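Local coordinates for PbSGBP-B lipoprotein (Prevotella bryantii B14, PDB 6D2Y) that probably binds polysaccharide at the cell surface, as a lipoprotein of a polysaccharide utilization locus, and carries a bound magnesium ion, at residues 265-271 with 441-447; 315-320 with 448-452; 104-108 with 155-161. One frame throughout, in Å; residues are numbered along the deposited sequence.

Contact 1: 265-271 with 441-447; sequences GVTMAAN and DGVECTP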
ATOM      1  N   GLY A 265       7.860   3.480  30.231  1.00 60.18           N
ATOM      2  CA  GLY A 265       7.234   4.093  31.383  1.00 63.15           C
ATOM      3  C   GLY A 265       6.660   5.475  31.161  1.00 64.41           C
ATOM      4  O   GLY A 265       6.062   6.032  32.090  1.00 71.35           O
ATOM      5  N   VAL A 266       6.819   6.050  29.971  1.00 60.58           N
ATOM      6  CA  VAL A 266       6.261   7.364  29.666  1.00 54.36           C
ATOM      7  C   VAL A 266       4.792   7.177  29.303  1.00 56.05           C
ATOM      8  O   VAL A 266       4.467   6.573  28.279  1.00 55.16           O
ATOM      9  CB  VAL A 266       7.030   8.055  28.535  1.00 44.10           C
ATOM     10  CG1 VAL A 266       6.581   9.500  28.398  1.00 41.85           C
ATOM     11  CG2 VAL A 266       8.523   7.980  28.799  1.00 40.71           C
ATOM     12  N   THR A 267       3.902   7.707  30.138  1.00 58.20           N
ATOM     13  CA  THR A 267       2.478   7.434  30.008  1.00 57.43           C
ATOM     14  C   THR A 267       1.838   8.342  28.967  1.00 61.44           C
ATOM     15  O   THR A 267       2.077   9.555  28.947  1.00 64.66           O
ATOM     16  CB  THR A 267       1.782   7.604  31.358  1.00 59.25           C
ATOM     17  OG1 THR A 267       2.266   6.609  32.268  1.00 66.06           O
ATOM     18  CG2 THR A 267       0.274   7.451  31.214  1.00 59.46           C
HETATM   19  N   MSE A 268       0.960   7.753  28.159  1.00 59.04           N
HETATM   20  CA  MSE A 268       0.206   8.473  27.150  1.00 54.31           C
HETATM   21  C   MSE A 268      -1.217   8.392  27.631  1.00 60.94           C
HETATM   22  O   MSE A 268      -1.704   7.269  27.886  1.00 61.80           O
HETATM   23  CB  MSE A 268       0.345   7.784  25.800  1.00 51.50           C
HETATM   24  CG  MSE A 268      -0.921   7.948  24.970  1.00 54.92           C
HETATM   25 SE   MSE A 268      -0.915   9.718  24.105  0.58 53.67          SE
HETATM   26  CE  MSE A 268      -0.267   9.156  22.332  1.00 56.91           C
ATOM     27  N   ALA A 269      -1.897   9.527  27.764  1.00 59.01           N
ATOM     28  CA  ALA A 269      -3.264   9.535  28.265  1.00 61.73           C
ATOM     29  C   ALA A 269      -4.223   8.922  27.250  1.00 63.43           C
ATOM     30  O   ALA A 269      -3.982   8.940  26.040  1.00 64.88           O
ATOM     31  CB  ALA A 269      -3.704  10.958  28.606  1.00 64.36           C
ATOM     32  N   ALA A 270      -5.325   8.369  27.764  1.00 68.19           N
ATOM     33  CA  ALA A 270      -6.314   7.732  26.900  1.00 66.35           C
ATOM     34  C   ALA A 270      -6.985   8.736  25.971  1.00 63.11           C
ATOM     35  O   ALA A 270      -7.340   8.387  24.839  1.00 60.87           O
ATOM     36  CB  ALA A 270      -7.363   7.010  27.744  1.00 66.62           C
ATOM     37  N   ASN A 271      -7.167   9.975  26.422  1.00 61.66           N
ATOM     38  CA  ASN A 271      -7.769  11.010  25.592  1.00 67.42           C
ATOM     39  C   ASN A 271      -6.769  11.665  24.643  1.00 64.00           C
ATOM     40  O   ASN A 271      -7.120  12.646  23.980  1.00 64.81           O
ATOM     41  CB  ASN A 271      -8.430  12.074  26.475  1.00 73.06           C
ATOM     42  CG  ASN A 271      -7.420  12.931  27.218  1.00 75.99           C
ATOM     43  OD1 ASN A 271      -6.293  12.506  27.473  1.00 73.58           O
ATOM     44  ND2 ASN A 271      -7.824  14.146  27.571  1.00 75.24           N
ATOM     45  N   ASP A 441     -11.168   8.398  21.683  1.00 70.36           N
ATOM     46  CA  ASP A 441     -10.274   8.081  22.781  1.00 73.31           C
ATOM     47  C   ASP A 441      -9.703   6.676  22.607  1.00 79.00           C
ATOM     48  O   ASP A 441     -10.196   5.865  21.818  1.00 80.16           O
ATOM     49  CB  ASP A 441     -11.009   8.187  24.116  1.00 79.08           C
ATOM     50  CG  ASP A 441     -11.310   9.618  24.507  1.00 86.07           C
ATOM     51  OD1 ASP A 441     -10.811  10.541  23.829  1.00 85.00           O
ATOM     52  OD2 ASP A 441     -12.052   9.820  25.492  1.00 88.60           O
ATOM     53  N   GLY A 442      -8.649   6.389  23.365  1.00 77.47           N
ATOM     54  CA  GLY A 442      -8.022   5.088  23.371  1.00 70.59           C
ATOM     55  C   GLY A 442      -7.934   4.536  24.783  1.00 70.16           C
ATOM     56  O   GLY A 442      -8.741   4.860  25.656  1.00 76.63           O
ATOM     57  N   VAL A 443      -6.934   3.685  24.992  1.00 69.54           N
ATOM     58  CA  VAL A 443      -6.626   3.133  26.306  1.00 70.94           C
ATOM     59  C   VAL A 443      -5.275   3.677  26.749  1.00 66.55           C
ATOM     60  O   VAL A 443      -4.374   3.881  25.926  1.00 60.38           O
ATOM     61  CB  VAL A 443      -6.637   1.589  26.299  1.00 64.44           C
ATOM     62  CG1 VAL A 443      -7.930   1.072  25.687  1.00 65.15           C
ATOM     63  CG2 VAL A 443      -5.437   1.036  25.544  1.00 55.70           C
ATOM     64  N   GLU A 444      -5.148   3.941  28.049  1.00 68.94           N
ATOM     65  CA  GLU A 444      -3.901   4.472  28.582  1.00 68.96           C
ATOM     66  C   GLU A 444      -2.768   3.485  28.340  1.00 68.15           C
ATOM     67  O   GLU A 444      -2.926   2.275  28.524  1.00 69.67           O
ATOM     68  CB  GLU A 444      -4.046   4.765  30.076  1.00 73.62           C
ATOM     69  CG  GLU A 444      -2.851   5.461  30.698  1.00 71.91           C
ATOM     70  CD  GLU A 444      -2.991   5.617  32.200  1.00 83.08           C
ATOM     71  OE1 GLU A 444      -3.543   4.699  32.845  1.00 89.03           O
ATOM     72  OE2 GLU A 444      -2.554   6.657  32.734  1.00 86.95           O
ATOM     73  N   CYS A 445      -1.620   4.004  27.914  1.00 60.52           N
ATOM     74  CA  CYS A 445      -0.520   3.150  27.496  1.00 58.29           C
ATOM     75  C   CYS A 445       0.803   3.851  27.770  1.00 54.50           C
ATOM     76  O   CYS A 445       0.847   5.001  28.217  1.00 57.50           O
ATOM     77  CB  CYS A 445      -0.646   2.784  26.012  1.00 58.36           C
ATOM     78  SG  CYS A 445      -0.983   4.188  24.917  1.00 60.08           S
ATOM     79  N   THR A 446       1.888   3.130  27.502  1.00 49.94           N
ATOM     80  CA  THR A 446       3.247   3.665  27.522  1.00 51.48           C
ATOM     81  C   THR A 446       3.895   3.228  26.216  1.00 55.33           C
ATOM     82  O   THR A 446       4.672   2.265  26.184  1.00 61.22           O
ATOM     83  CB  THR A 446       4.036   3.167  28.733  1.00 58.97           C
ATOM     84  OG1 THR A 446       4.038   1.733  28.748  1.00 63.44           O
ATOM     85  CG2 THR A 446       3.418   3.683  30.026  1.00 57.18           C
ATOM     86  N   PRO A 447       3.589   3.908  25.115  1.00 54.06           N
ATOM     87  CA  PRO A 447       3.999   3.408  23.802  1.00 50.06           C
ATOM     88  C   PRO A 447       5.441   3.750  23.467  1.00 49.21           C
ATOM     89  O   PRO A 447       5.970   4.796  23.849  1.00 46.82           O
ATOM     90  CB  PRO A 447       3.032   4.116  22.848  1.00 45.03           C
ATOM     91  CG  PRO A 447       2.765   5.421  23.523  1.00 44.77           C
ATOM     92  CD  PRO A 447       2.816   5.159  25.012  1.00 47.18           C
TER

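Contact 2: 315-320 with 448-452; sequences FEMLIP and IIKID. With MG (magnesium ion), chain B.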
ATOM      1  N   PHE A 315       7.609   4.338   5.595  1.00 49.06           N
ATOM      2  CA  PHE A 315       8.616   4.203   6.638  1.00 42.49           C
ATOM      3  C   PHE A 315       8.465   2.829   7.274  1.00 43.56           C
ATOM      4  O   PHE A 315       7.400   2.211   7.206  1.00 47.94           O
ATOM      5  CB  PHE A 315       8.497   5.308   7.700  1.00 38.81           C
ATOM      6  CG  PHE A 315       7.191   5.304   8.452  1.00 46.29           C
ATOM      7  CD1 PHE A 315       6.104   6.028   7.986  1.00 49.49           C
ATOM      8  CD2 PHE A 315       7.057   4.592   9.637  1.00 47.66           C
ATOM      9  CE1 PHE A 315       4.905   6.033   8.680  1.00 46.52           C
ATOM     10  CE2 PHE A 315       5.862   4.592  10.333  1.00 44.65           C
ATOM     11  CZ  PHE A 315       4.785   5.315   9.854  1.00 51.12           C
ATOM     12  N   GLU A 316       9.546   2.359   7.888  1.00 44.54           N
ATOM     13  CA  GLU A 316       9.523   1.137   8.676  1.00 46.87           C
ATOM     14  C   GLU A 316       9.353   1.484  10.149  1.00 43.89           C
ATOM     15  O   GLU A 316       9.873   2.495  10.632  1.00 45.43           O
ATOM     16  CB  GLU A 316      10.799   0.317   8.469  1.00 50.13           C
ATOM     17  CG  GLU A 316      10.744  -0.633   7.279  1.00 41.56           C
ATOM     18  CD  GLU A 316      10.880   0.083   5.948  1.00 47.23           C
ATOM     19  OE1 GLU A 316      11.748   0.970   5.835  1.00 47.60           O
ATOM     20  OE2 GLU A 316      10.123  -0.242   5.009  1.00 52.69           O
HETATM   21  N   MSE A 317       8.618   0.637  10.861  1.00 40.49           N
HETATM   22  CA  MSE A 317       8.187   0.954  12.219  1.00 44.59           C
HETATM   23  C   MSE A 317       8.241  -0.258  13.145  1.00 50.05           C
HETATM   24  O   MSE A 317       7.856  -1.366  12.763  1.00 45.55           O
HETATM   25  CB  MSE A 317       6.769   1.533  12.177  1.00 43.60           C
HETATM   26  CG  MSE A 317       6.130   1.886  13.515  1.00 43.74           C
HETATM   27 SE   MSE A 317       4.285   2.411  13.163  0.80 57.64          SE
HETATM   28  CE  MSE A 317       3.746   3.156  14.858  1.00 57.72           C
ATOM     29  N   LEU A 318       8.727  -0.041  14.365  1.00 51.05           N
ATOM     30  CA  LEU A 318       8.792  -1.079  15.382  1.00 44.61           C
ATOM     31  C   LEU A 318       8.071  -0.593  16.627  1.00 41.18           C
ATOM     32  O   LEU A 318       8.364   0.496  17.135  1.00 47.97           O
ATOM     33  CB  LEU A 318      10.246  -1.442  15.722  1.00 44.46           C
ATOM     34  CG  LEU A 318      10.529  -2.825  16.329  1.00 45.14           C
ATOM     35  CD1 LEU A 318      12.020  -3.093  16.357  1.00 47.88           C
ATOM     36  CD2 LEU A 318       9.959  -2.979  17.732  1.00 49.75           C
ATOM     37  N   ILE A 319       7.133  -1.400  17.112  1.00 42.29           N
ATOM     38  CA  ILE A 319       6.501  -1.188  18.412  1.00 48.68           C
ATOM     39  C   ILE A 319       6.723  -2.438  19.252  1.00 52.43           C
ATOM     40  O   ILE A 319       6.208  -3.512  18.904  1.00 46.61           O
ATOM     41  CB  ILE A 319       5.003  -0.880  18.278  1.00 50.59           C
ATOM     42  CG1 ILE A 319       4.777   0.409  17.489  1.00 55.63           C
ATOM     43  CG2 ILE A 319       4.361  -0.779  19.652  1.00 43.45           C
ATOM     44  CD1 ILE A 319       3.324   0.817  17.430  1.00 55.82           C
ATOM     45  N   PRO A 320       7.476  -2.355  20.348  1.00 56.29           N
ATOM     46  CA  PRO A 320       7.687  -3.541  21.186  1.00 56.00           C
ATOM     47  C   PRO A 320       6.376  -4.063  21.754  1.00 53.73           C
ATOM     48  O   PRO A 320       5.444  -3.306  22.030  1.00 53.28           O
ATOM     49  CB  PRO A 320       8.614  -3.031  22.296  1.00 56.88           C
ATOM     50  CG  PRO A 320       9.283  -1.831  21.709  1.00 55.96           C
ATOM     51  CD  PRO A 320       8.262  -1.202  20.812  1.00 58.93           C
ATOM     52  N   ILE A 448       6.074   2.831  22.743  1.00 49.58           N
ATOM     53  CA  ILE A 448       7.401   3.027  22.172  1.00 48.85           C
ATOM     54  C   ILE A 448       7.287   2.772  20.677  1.00 52.98           C
ATOM     55  O   ILE A 448       6.942   1.660  20.257  1.00 54.81           O
ATOM     56  CB  ILE A 448       8.451   2.102  22.805  1.00 46.65           C
ATOM     57  CG1 ILE A 448       8.768   2.547  24.235  1.00 48.09           C
ATOM     58  CG2 ILE A 448       9.715   2.081  21.954  1.00 45.83           C
ATOM     59  CD1 ILE A 448      10.011   1.897  24.824  1.00 45.99           C
ATOM     60  N   ILE A 449       7.560   3.798  19.879  1.00 44.20           N
ATOM     61  CA  ILE A 449       7.458   3.717  18.428  1.00 39.55           C
ATOM     62  C   ILE A 449       8.813   4.079  17.848  1.00 43.37           C
ATOM     63  O   ILE A 449       9.253   5.232  17.942  1.00 40.99           O
ATOM     64  CB  ILE A 449       6.362   4.632  17.870  1.00 40.53           C
ATOM     65  CG1 ILE A 449       4.988   4.172  18.352  1.00 41.43           C
ATOM     66  CG2 ILE A 449       6.439   4.686  16.350  1.00 41.53           C
ATOM     67  CD1 ILE A 449       3.904   5.200  18.155  1.00 42.65           C
ATOM     68  N   LYS A 450       9.475   3.099  17.251  1.00 39.93           N
ATOM     69  CA  LYS A 450      10.744   3.314  16.580  1.00 36.85           C
ATOM     70  C   LYS A 450      10.497   3.414  15.083  1.00 36.02           C
ATOM     71  O   LYS A 450       9.814   2.567  14.503  1.00 40.80           O
ATOM     72  CB  LYS A 450      11.726   2.192  16.911  1.00 39.60           C
ATOM     73  CG  LYS A 450      11.958   2.057  18.406  1.00 43.37           C
ATOM     74  CD  LYS A 450      12.988   0.994  18.744  1.00 46.59           C
ATOM     75  CE  LYS A 450      13.219   0.934  20.247  1.00 46.93           C
ATOM     76  NZ  LYS A 450      14.117  -0.190  20.625  1.00 49.93           N
ATOM     77  N   ILE A 451      11.034   4.460  14.468  1.00 40.24           N
ATOM     78  CA  ILE A 451      10.784   4.757  13.066  1.00 37.40           C
ATOM     79  C   ILE A 451      12.120   4.876  12.354  1.00 40.44           C
ATOM     80  O   ILE A 451      13.076   5.445  12.892  1.00 42.84           O
ATOM     81  CB  ILE A 451       9.950   6.049  12.913  1.00 36.59           C
ATOM     82  CG1 ILE A 451       8.535   5.824  13.440  1.00 33.95           C
ATOM     83  CG2 ILE A 451       9.913   6.512  11.465  1.00 33.74           C
ATOM     84  CD1 ILE A 451       7.723   7.093  13.598  1.00 33.08           C
ATOM     85  N   ASP A 452      12.192   4.320  11.148  1.00 39.27           N
ATOM     86  CA  ASP A 452      13.352   4.521  10.298  1.00 43.55           C
ATOM     87  C   ASP A 452      12.892   4.468   8.846  1.00 41.34           C
ATOM     88  O   ASP A 452      11.817   3.952   8.532  1.00 43.98           O
ATOM     89  CB  ASP A 452      14.445   3.481  10.604  1.00 53.13           C
ATOM     90  CG  ASP A 452      15.708   3.701   9.796  1.00 56.79           C
ATOM     91  OD1 ASP A 452      16.319   2.705   9.354  1.00 58.15           O
ATOM     92  OD2 ASP A 452      16.081   4.873   9.592  1.00 49.84           O
TER
HETATM   93 MG    MG B 501      18.409   3.834   9.712  1.00 26.21          MG
HETATM   94  O   HOH W   1      18.232   3.260   7.787  1.00 35.06           O

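Contact 3: 104-108 with 155-161; sequences IPSVV and YFLDYDN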
ATOM      1  N   ILE A 104     -13.363 -18.723  -9.277  1.00 52.19           N
ATOM      2  CA  ILE A 104     -12.037 -18.971  -9.853  1.00 45.46           C
ATOM      3  C   ILE A 104     -11.805 -20.478  -9.933  1.00 44.74           C
ATOM      4  O   ILE A 104     -12.041 -21.191  -8.943  1.00 59.54           O
ATOM      5  CB  ILE A 104     -10.957 -18.293  -9.006  1.00 54.22           C
ATOM      6  CG1 ILE A 104     -10.846 -16.809  -9.361  1.00 56.10           C
ATOM      7  CG2 ILE A 104      -9.610 -18.986  -9.186  1.00 59.10           C
ATOM      8  CD1 ILE A 104     -10.536 -15.926  -8.177  1.00 50.49           C
ATOM      9  N   PRO A 105     -11.356 -21.008 -11.068  1.00 45.58           N
ATOM     10  CA  PRO A 105     -11.113 -22.454 -11.158  1.00 49.62           C
ATOM     11  C   PRO A 105      -9.889 -22.868 -10.353  1.00 49.73           C
ATOM     12  O   PRO A 105      -8.856 -22.195 -10.369  1.00 50.63           O
ATOM     13  CB  PRO A 105     -10.899 -22.682 -12.658  1.00 46.63           C
ATOM     14  CG  PRO A 105     -10.398 -21.357 -13.167  1.00 50.00           C
ATOM     15  CD  PRO A 105     -11.101 -20.316 -12.344  1.00 45.26           C
ATOM     16  N   SER A 106     -10.015 -23.996  -9.646  1.00 47.50           N
ATOM     17  CA  SER A 106      -8.901 -24.503  -8.847  1.00 58.25           C
ATOM     18  C   SER A 106      -7.897 -25.267  -9.703  1.00 54.20           C
ATOM     19  O   SER A 106      -6.687 -25.164  -9.484  1.00 55.56           O
ATOM     20  CB  SER A 106      -9.418 -25.393  -7.715  1.00 63.50           C
ATOM     21  OG  SER A 106      -9.986 -24.609  -6.680  1.00 72.39           O
ATOM     22  N   VAL A 107      -8.374 -26.049 -10.669  1.00 50.47           N
ATOM     23  CA  VAL A 107      -7.532 -26.701 -11.668  1.00 48.18           C
ATOM     24  C   VAL A 107      -7.952 -26.152 -13.029  1.00 46.65           C
ATOM     25  O   VAL A 107      -9.105 -26.311 -13.449  1.00 41.63           O
ATOM     26  CB  VAL A 107      -7.639 -28.232 -11.600  1.00 57.75           C
ATOM     27  CG1 VAL A 107      -9.088 -28.672 -11.538  1.00 66.27           C
ATOM     28  CG2 VAL A 107      -6.928 -28.866 -12.802  1.00 60.03           C
ATOM     29  N   VAL A 108      -7.038 -25.454 -13.697  1.00 39.58           N
ATOM     30  CA  VAL A 108      -7.325 -24.783 -14.960  1.00 43.44           C
ATOM     31  C   VAL A 108      -6.787 -25.632 -16.102  1.00 48.68           C
ATOM     32  O   VAL A 108      -5.625 -26.057 -16.086  1.00 47.38           O
ATOM     33  CB  VAL A 108      -6.731 -23.362 -14.979  1.00 44.36           C
ATOM     34  CG1 VAL A 108      -5.255 -23.369 -14.612  1.00 50.51           C
ATOM     35  CG2 VAL A 108      -6.931 -22.706 -16.343  1.00 47.19           C
ATOM     36  N   TYR A 155      -5.523 -11.992  -6.199  1.00 49.21           N
ATOM     37  CA  TYR A 155      -5.375 -12.810  -7.405  1.00 45.46           C
ATOM     38  C   TYR A 155      -3.980 -13.426  -7.502  1.00 47.26           C
ATOM     39  O   TYR A 155      -3.371 -13.467  -8.573  1.00 48.16           O
ATOM     40  CB  TYR A 155      -5.715 -12.005  -8.662  1.00 53.07           C
ATOM     41  CG  TYR A 155      -7.123 -11.451  -8.644  1.00 56.77           C
ATOM     42  CD1 TYR A 155      -7.355 -10.088  -8.506  1.00 58.98           C
ATOM     43  CD2 TYR A 155      -8.221 -12.295  -8.753  1.00 61.08           C
ATOM     44  CE1 TYR A 155      -8.642  -9.581  -8.483  1.00 59.41           C
ATOM     45  CE2 TYR A 155      -9.510 -11.797  -8.730  1.00 65.49           C
ATOM     46  CZ  TYR A 155      -9.715 -10.440  -8.595  1.00 63.81           C
ATOM     47  OH  TYR A 155     -10.998  -9.946  -8.573  1.00 68.09           O
ATOM     48  N   PHE A 156      -3.470 -13.910  -6.369  1.00 45.29           N
ATOM     49  CA  PHE A 156      -2.248 -14.714  -6.338  1.00 49.99           C
ATOM     50  C   PHE A 156      -2.669 -16.170  -6.490  1.00 53.39           C
ATOM     51  O   PHE A 156      -2.933 -16.871  -5.514  1.00 57.32           O
ATOM     52  CB  PHE A 156      -1.473 -14.490  -5.047  1.00 52.99           C
ATOM     53  CG  PHE A 156      -1.004 -13.077  -4.851  1.00 54.94           C
ATOM     54  CD1 PHE A 156      -0.604 -12.307  -5.930  1.00 53.09           C
ATOM     55  CD2 PHE A 156      -0.961 -12.522  -3.582  1.00 53.24           C
ATOM     56  CE1 PHE A 156      -0.171 -11.006  -5.746  1.00 55.50           C
ATOM     57  CE2 PHE A 156      -0.531 -11.224  -3.392  1.00 55.24           C
ATOM     58  CZ  PHE A 156      -0.135 -10.464  -4.476  1.00 52.44           C
ATOM     59  N   LEU A 157      -2.745 -16.630  -7.734  1.00 57.18           N
ATOM     60  CA  LEU A 157      -3.229 -17.968  -8.046  1.00 59.82           C
ATOM     61  C   LEU A 157      -2.092 -18.795  -8.633  1.00 59.90           C
ATOM     62  O   LEU A 157      -1.503 -18.417  -9.652  1.00 52.89           O
ATOM     63  CB  LEU A 157      -4.419 -17.904  -9.003  1.00 56.91           C
ATOM     64  CG  LEU A 157      -5.388 -16.760  -8.696  1.00 58.92           C
ATOM     65  CD1 LEU A 157      -6.315 -16.493  -9.869  1.00 52.52           C
ATOM     66  CD2 LEU A 157      -6.181 -17.058  -7.430  1.00 64.35           C
ATOM     67  N   ASP A 158      -1.797 -19.922  -7.989  1.00 56.44           N
ATOM     68  CA  ASP A 158      -0.685 -20.793  -8.343  1.00 55.42           C
ATOM     69  C   ASP A 158      -1.227 -22.128  -8.834  1.00 54.96           C
ATOM     70  O   ASP A 158      -2.070 -22.741  -8.170  1.00 58.53           O
ATOM     71  CB  ASP A 158       0.236 -20.996  -7.136  1.00 57.01           C
ATOM     72  CG  ASP A 158       1.431 -21.875  -7.446  1.00 59.63           C
ATOM     73  OD1 ASP A 158       2.221 -21.517  -8.343  1.00 57.07           O
ATOM     74  OD2 ASP A 158       1.587 -22.919  -6.779  1.00 63.68           O
ATOM     75  N   TYR A 159      -0.747 -22.574  -9.995  1.00 55.50           N
ATOM     76  CA  TYR A 159      -1.194 -23.818 -10.604  1.00 55.15           C
ATOM     77  C   TYR A 159       0.004 -24.702 -10.920  1.00 58.24           C
ATOM     78  O   TYR A 159       1.133 -24.226 -11.064  1.00 51.33           O
ATOM     79  CB  TYR A 159      -1.992 -23.573 -11.892  1.00 47.97           C
ATOM     80  CG  TYR A 159      -3.263 -22.775 -11.713  1.00 51.34           C
ATOM     81  CD1 TYR A 159      -3.339 -21.451 -12.127  1.00 50.41           C
ATOM     82  CD2 TYR A 159      -4.394 -23.348 -11.146  1.00 49.56           C
ATOM     83  CE1 TYR A 159      -4.497 -20.718 -11.974  1.00 47.96           C
ATOM     84  CE2 TYR A 159      -5.560 -22.623 -10.990  1.00 50.80           C
ATOM     85  CZ  TYR A 159      -5.606 -21.307 -11.406  1.00 49.96           C
ATOM     86  OH  TYR A 159      -6.760 -20.575 -11.253  1.00 51.79           O
ATOM     87  N   ASP A 160      -0.265 -26.006 -11.035  1.00 59.31           N
ATOM     88  CA  ASP A 160       0.773 -26.952 -11.433  1.00 60.23           C
ATOM     89  C   ASP A 160       1.303 -26.632 -12.823  1.00 63.68           C
ATOM     90  O   ASP A 160       2.517 -26.523 -13.030  1.00 66.66           O
ATOM     91  CB  ASP A 160       0.227 -28.381 -11.390  1.00 67.70           C
ATOM     92  CG  ASP A 160      -0.094 -28.839  -9.987  1.00 78.68           C
ATOM     93  OD1 ASP A 160      -0.594 -29.976  -9.833  1.00 82.76           O
ATOM     94  OD2 ASP A 160       0.157 -28.069  -9.037  1.00 82.99           O
ATOM     95  N   ASN A 161       0.400 -26.475 -13.792  1.00 64.89           N
ATOM     96  CA  ASN A 161       0.793 -26.217 -15.172  1.00 68.57           C
ATOM     97  C   ASN A 161       1.270 -24.787 -15.400  1.00 66.26           C
ATOM     98  O   ASN A 161       1.768 -24.487 -16.491  1.00 66.90           O
ATOM     99  CB  ASN A 161      -0.371 -26.540 -16.113  1.00 69.91           C
ATOM    100  CG  ASN A 161      -1.715 -26.104 -15.555  1.00 67.00           C
ATOM    101  OD1 ASN A 161      -1.969 -26.215 -14.353  1.00 59.04           O
ATOM    102  ND2 ASN A 161      -2.586 -25.614 -16.430  1.00 68.57           N
TER
HETATM  103  O   HOH W   2      -4.248 -26.581 -12.840  1.00 51.46           O

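Contact 1: 265-271 with 441-447
Met268 and Cys445 join the two segments by a pair of backbone hydrogen bonds. Met268 N gives its hydrogen to Cys445 O at 2.8 Å and the bond is nearly straight. The return bond, from Cys445 N to Met268 O, is longer at 3.3 Å. Met268 is a selenomethionine here, and its side chain starts toward the other segment. CB rests on the ring of Pro447, 3.7 Å from CD. CG then meets the thiol of Cys445, 3.8 Å from SG. The chain bends at chi2 (81°) and again at chi3 (99°). The bends carry SE and CE away from 441-447, and the side chain also packs on Phe278.

The motif is an isolated antiparallel beta bridge between two loops, both in the part of the chain that belongs to the SGBP-B xyloglucan-binding family. Loop 265-271 follows strand 258-261, and loop 441-447 leads toward strand 449-458. A third backbone bond lies farther along, from Gly442 N to Ala270 O (2.8 Å). Here the CB of Ala270 also lies 3.3 Å from Gly442 O.

Outside the bridge the side chains are more exposed. Thr267 and Glu444 cross at a slant. Thr267 CG2 stands 3.3 Å from Glu444 OE2. The extended Glu444 chain gets there with CG anti to the backbone N (chi1 -174°), and its CG passes 3.5 Å from Met268 O. At the far end, Asp441 OD1 lies beside the CA and CB of Asn271. That carboxylate oxygen has its salt bridge with Lys430, outside the two segments.

Contact 2: 315-320 with 448-452
Glu316 pairs with Asp452 and Leu318 with Lys450 as antiparallel hydrogen-bonded pairs, with Met317 and Ile451 a non-hydrogen-bonded pair between them, and the axes of 315-318 and 449-452 come within 4.7 Å, their directions 155° apart. Each hydrogen-bonded pair is closed by two backbone bonds. Lys450 N to Leu318 O is 2.8 Å and almost straight.

On the face of Met317 and Ile451 the contacts are apolar. Met317, a selenomethionine, is fully extended, with chi1 178° placing CG anti to the backbone N. Its CE therefore reaches diagonally to Ile449 CG2. At 3.4 Å this is tighter than usual carbon contact. Ile319 lies alongside Ile449, its CD1 3.9 Å from Ile449 CG1. Phe315 CD2 approaches Ile451 CG2 obliquely. Beyond the paired residues, the ring of Pro320 crosses Ile448 at about a right angle, with CD 3.8 Å from CG2.

The other face is mixed. Leu318 CB meets Lys450 CB there, beside the charged groups of Glu316, Lys450 and Asp452. Asp452 grips the magnesium ion with both carboxylate oxygens, OD1 at 2.4 Å and OD2 at 2.5 Å. Water 1, the backbone O atoms of Asp225, Ser255 and Asn257, and Asp227 OD2 complete the site. Glu316 turns its carboxylate to Thr394, Asn453 and Arg455, while Lys450 NZ bonds to Thr252.

Strand 311-318 is flanked by strand 393-398 and by 449-458, which in turn pairs with 258-261. Met317 and Ile449 both touch Met330 on strand 330-335 of another sheet, as expected for a beta sandwich.

Contact 3: 104-108 with 155-161
Tyr159 fills the tight part of this contact, with a methyl of Val108 pointing onto the face of its ring. Val108 CG1 sits over the centre of that face, 3.4 Å from the ring centroid and 7° off the normal, a clear CH-pi contact. Its chi1 of 52° sets CG1 between the backbone N and the carbonyl carbon, and this turns the methyl onto the ring. The ring edge meets the backbone of the other loop. Tyr159 OH donates to Pro105 O at 2.8 Å, and Ser106 O lies near the ring plane, 3.2 Å from CE2. The ring is thus met on a face by a methyl and at its edge by carbonyls, which should restrict its tilt. Tyr159 OH also hydrogen-bonds to Tyr207 OH.

The contact joins two parts of the chain. Segment 104-108 lies in the loop between strands 95-99 and 111-116, toward the N-terminus. Segment 155-161 lies in the loop between strands 148-154 and 165-168 of the IPT/TIG domain, an immunoglobulin-like beta sandwich of the E-set clan.

Packing is looser on both flanks of Tyr159. On one, Ile104 CG2 stands 4.2 Å from Leu157 CD1, and Ile104 CD1 reaches the edge of the Tyr155 ring at 4.3 Å. The Tyr155 ring has a cation-pi partner in Lys184. On the other flank, exposed Asn161 uses its amide. ND2 bonds to Val108 O at 3.1 Å, bent and tilted from the amide plane. Water 2 accepts from Val108 N and donates to Asn161 OD1, 2.8 Å away.

Overall arrangement
Contact 2 is core, while contacts 1 and 3 are partly buried loop pairings. Contacts 1 and 2 share a chain path: 441-447 runs directly into 448-452, and all four segments belong to the same C-terminal glycan-binding domain family. Their centres are about 17 Å apart, and a single bridge between loops in contact 1 gives way to regular strand pairing in contact 2. Contact 2 also supplies a magnesium ligand, while the other two are remote from the ion. Contact 3 lies far off, its centre about 47 Å from that of contact 1. It relies on side-chain-to-backbone bonds, an aromatic face and a water, with no strand pairing.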